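PDB 3MN8: LP15968p from Drosophila melanogaster, which removes C-terminal arginine or lysine residues from peptides and proteins as a zinc-dependent carboxypeptidase, processing growth factors, peptide hormones and neuropeptides. Local coordinates for residues K62-G67 with A77-R82. Residues are numbered along the deposited sequence; the frame is centred on the assembly and turned at random.
Sequences KVHFLG and ALQISR. With NAG (2-acetamido-2-deoxy-beta-D-glucopyranose), chain E.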
loop_
_atom_site.group_PDB
_atom_site.type_symbol
_atom_site.label_atom_id
_atom_site.label_comp_id
_atom_site.label_asym_id
_atom_site.label_seq_id
_atom_site.Cartn_x
_atom_site.Cartn_y
_atom_site.Cartn_z
ATOM N N LYS A 62 -16.334 2.477 -6.726
ATOM C CA LYS A 62 -16.971 3.311 -5.709
ATOM C C LYS A 62 -15.996 4.343 -5.172
ATOM O O LYS A 62 -14.847 4.023 -4.890
ATOM C CB LYS A 62 -17.491 2.449 -4.558
ATOM C CG LYS A 62 -18.157 3.245 -3.441
ATOM C CD LYS A 62 -18.809 2.307 -2.435
ATOM C CE LYS A 62 -19.371 3.067 -1.253
ATOM N NZ LYS A 62 -20.282 4.158 -1.685
ATOM N N VAL A 63 -16.457 5.582 -5.038
ATOM C CA VAL A 63 -15.613 6.656 -4.532
ATOM C C VAL A 63 -15.806 6.846 -3.046
ATOM O O VAL A 63 -16.932 6.855 -2.556
ATOM C CB VAL A 63 -15.915 7.988 -5.211
ATOM C CG1 VAL A 63 -15.205 9.108 -4.486
ATOM C CG2 VAL A 63 -15.503 7.944 -6.684
ATOM N N HIS A 64 -14.690 7.016 -2.347
ATOM C CA HIS A 64 -14.673 7.227 -0.910
ATOM C C HIS A 64 -14.018 8.555 -0.569
ATOM O O HIS A 64 -12.941 8.878 -1.086
ATOM C CB HIS A 64 -13.915 6.090 -0.246
ATOM C CG HIS A 64 -14.512 4.748 -0.521
ATOM N ND1 HIS A 64 -15.490 4.194 0.279
ATOM C CD2 HIS A 64 -14.298 3.867 -1.525
ATOM C CE1 HIS A 64 -15.840 3.020 -0.212
ATOM N NE2 HIS A 64 -15.130 2.796 -1.304
ATOM N N PHE A 65 -14.686 9.322 0.293
ATOM C CA PHE A 65 -14.168 10.595 0.796
ATOM C C PHE A 65 -13.413 10.339 2.097
ATOM O O PHE A 65 -13.969 9.761 3.037
ATOM C CB PHE A 65 -15.329 11.566 1.022
ATOM C CG PHE A 65 -14.963 12.808 1.789
ATOM C CD1 PHE A 65 -15.087 12.854 3.168
ATOM C CD2 PHE A 65 -14.528 13.940 1.128
ATOM C CE1 PHE A 65 -14.759 13.996 3.872
ATOM C CE2 PHE A 65 -14.207 15.088 1.825
ATOM C CZ PHE A 65 -14.320 15.115 3.199
ATOM N N LEU A 66 -12.147 10.746 2.140
ATOM C CA LEU A 66 -11.289 10.507 3.299
ATOM C C LEU A 66 -11.166 11.785 4.109
ATOM O O LEU A 66 -10.988 11.752 5.327
ATOM C CB LEU A 66 -9.902 10.055 2.854
ATOM C CG LEU A 66 -9.846 8.879 1.877
ATOM C CD1 LEU A 66 -8.422 8.434 1.684
ATOM C CD2 LEU A 66 -10.665 7.727 2.387
ATOM N N GLY A 67 -11.257 12.918 3.428
ATOM C CA GLY A 67 -11.204 14.188 4.112
ATOM C C GLY A 67 -10.789 15.274 3.154
ATOM O O GLY A 67 -10.752 15.060 1.948
ATOM N N ALA A 77 -10.521 8.352 -2.545
ATOM C CA ALA A 77 -10.016 7.014 -2.844
ATOM C C ALA A 77 -11.029 6.228 -3.646
ATOM O O ALA A 77 -12.175 6.082 -3.224
ATOM C CB ALA A 77 -9.690 6.264 -1.573
ATOM N N LEU A 78 -10.604 5.709 -4.795
ATOM C CA LEU A 78 -11.478 4.869 -5.593
ATOM C C LEU A 78 -11.280 3.432 -5.197
ATOM O O LEU A 78 -10.180 2.900 -5.334
ATOM C CB LEU A 78 -11.185 5.017 -7.087
ATOM C CG LEU A 78 -12.188 4.328 -8.030
ATOM C CD1 LEU A 78 -13.515 5.088 -8.066
ATOM C CD2 LEU A 78 -11.639 4.170 -9.454
ATOM N N GLN A 79 -12.347 2.813 -4.708
ATOM C CA GLN A 79 -12.384 1.373 -4.472
ATOM C C GLN A 79 -12.845 0.588 -5.693
ATOM O O GLN A 79 -13.811 0.959 -6.352
ATOM C CB GLN A 79 -13.325 1.051 -3.321
ATOM C CG GLN A 79 -13.729 -0.385 -3.260
ATOM C CD GLN A 79 -14.815 -0.603 -2.247
ATOM O OE1 GLN A 79 -15.562 0.318 -1.921
ATOM N NE2 GLN A 79 -14.919 -1.825 -1.743
ATOM N N ILE A 80 -12.150 -0.513 -5.965
ATOM C CA ILE A 80 -12.514 -1.457 -7.015
ATOM C C ILE A 80 -12.644 -2.838 -6.393
ATOM O O ILE A 80 -11.726 -3.305 -5.716
ATOM C CB ILE A 80 -11.425 -1.524 -8.082
ATOM C CG1 ILE A 80 -11.246 -0.145 -8.727
ATOM C CG2 ILE A 80 -11.759 -2.601 -9.105
ATOM C CD1 ILE A 80 -9.994 0.014 -9.550
ATOM N N SER A 81 -13.775 -3.496 -6.618
ATOM C CA SER A 81 -14.019 -4.796 -6.006
ATOM C C SER A 81 -14.956 -5.632 -6.853
ATOM O O SER A 81 -15.601 -5.113 -7.764
ATOM C CB SER A 81 -14.638 -4.600 -4.635
ATOM O OG SER A 81 -15.812 -3.825 -4.753
ATOM N N ARG A 82 -15.036 -6.926 -6.550
ATOM C CA ARG A 82 -16.007 -7.796 -7.214
ATOM C C ARG A 82 -17.376 -7.170 -7.015
ATOM O O ARG A 82 -18.143 -7.001 -7.969
ATOM C CB ARG A 82 -15.957 -9.219 -6.633
ATOM C CG ARG A 82 -17.007 -10.203 -7.169
ATOM C CD ARG A 82 -16.370 -11.464 -7.739
ATOM N NE ARG A 82 -16.764 -12.674 -7.029
ATOM C CZ ARG A 82 -16.608 -13.920 -7.483
ATOM N NH1 ARG A 82 -17.007 -14.940 -6.734
ATOM N NH2 ARG A 82 -16.065 -14.162 -8.673
HETATM C C1 NAG E . -15.020 -12.691 -11.615
HETATM C C2 NAG E . -14.874 -14.109 -12.165
HETATM C C3 NAG E . -15.884 -14.432 -13.260
HETATM C C4 NAG E . -17.274 -13.924 -12.883
HETATM C C5 NAG E . -17.198 -12.484 -12.396
HETATM C C6 NAG E . -18.561 -12.000 -11.939
HETATM C C7 NAG E . -12.887 -13.828 -13.671
HETATM C C8 NAG E . -13.348 -12.503 -14.219
HETATM N N2 NAG E . -13.509 -14.363 -12.612
HETATM O O3 NAG E . -15.905 -15.833 -13.459
HETATM O O4 NAG E . -18.150 -13.999 -13.990
HETATM O O5 NAG E . -16.351 -12.414 -11.279
HETATM O O6 NAG E . -18.826 -12.607 -10.692
HETATM O O7 NAG E . -11.931 -14.398 -14.196
#
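The hairpin at one edge of the eight-stranded mixed sheet of the M14 carboxypeptidase domain pairs Lys62–His64 with Ala77–Gln79, strand 61-68 being outermost. Two hydrogen-bonded pairs establish the antiparallel register: Lys62 N to Gln79 O (3.0 Å) with Gln79 N to Lys62 O (2.8 Å), and His64 N to Ala77 O (2.8 Å) with Ala77 N to His64 O (2.9 Å). Between them lies the non-hydrogen-bonded pair Val63–Leu78, whose side chains cross nearly at right angles, Val63 CG2 meeting Leu78 CD1 at 3.7 Å; Phe50 of helix 43-56 touches both.

On the face carrying Lys62, His64, Ala77 and Gln79, His64 CG stands beside its own backbone N (chi1 -59°), which brings the imidazole edge over to Gln79. His64 NE2 donates to Gln79 OE1 at 2.6 Å, with OE1 close to the ring plane but the His64 donor tilted 31° from the Gln79 carbonyl plane; ring and amide planes lie 42° apart. Tyr138 of strand 136-140, which flanks 74-80, meets the ring, and Gln79 NE2 makes a weak hydrogen bond to Asp136 OD2. With Gln79 OE1 as acceptor, His64 NE2 carries the N-H, and this side-chain bond joins the same two strands as the backbone bonds.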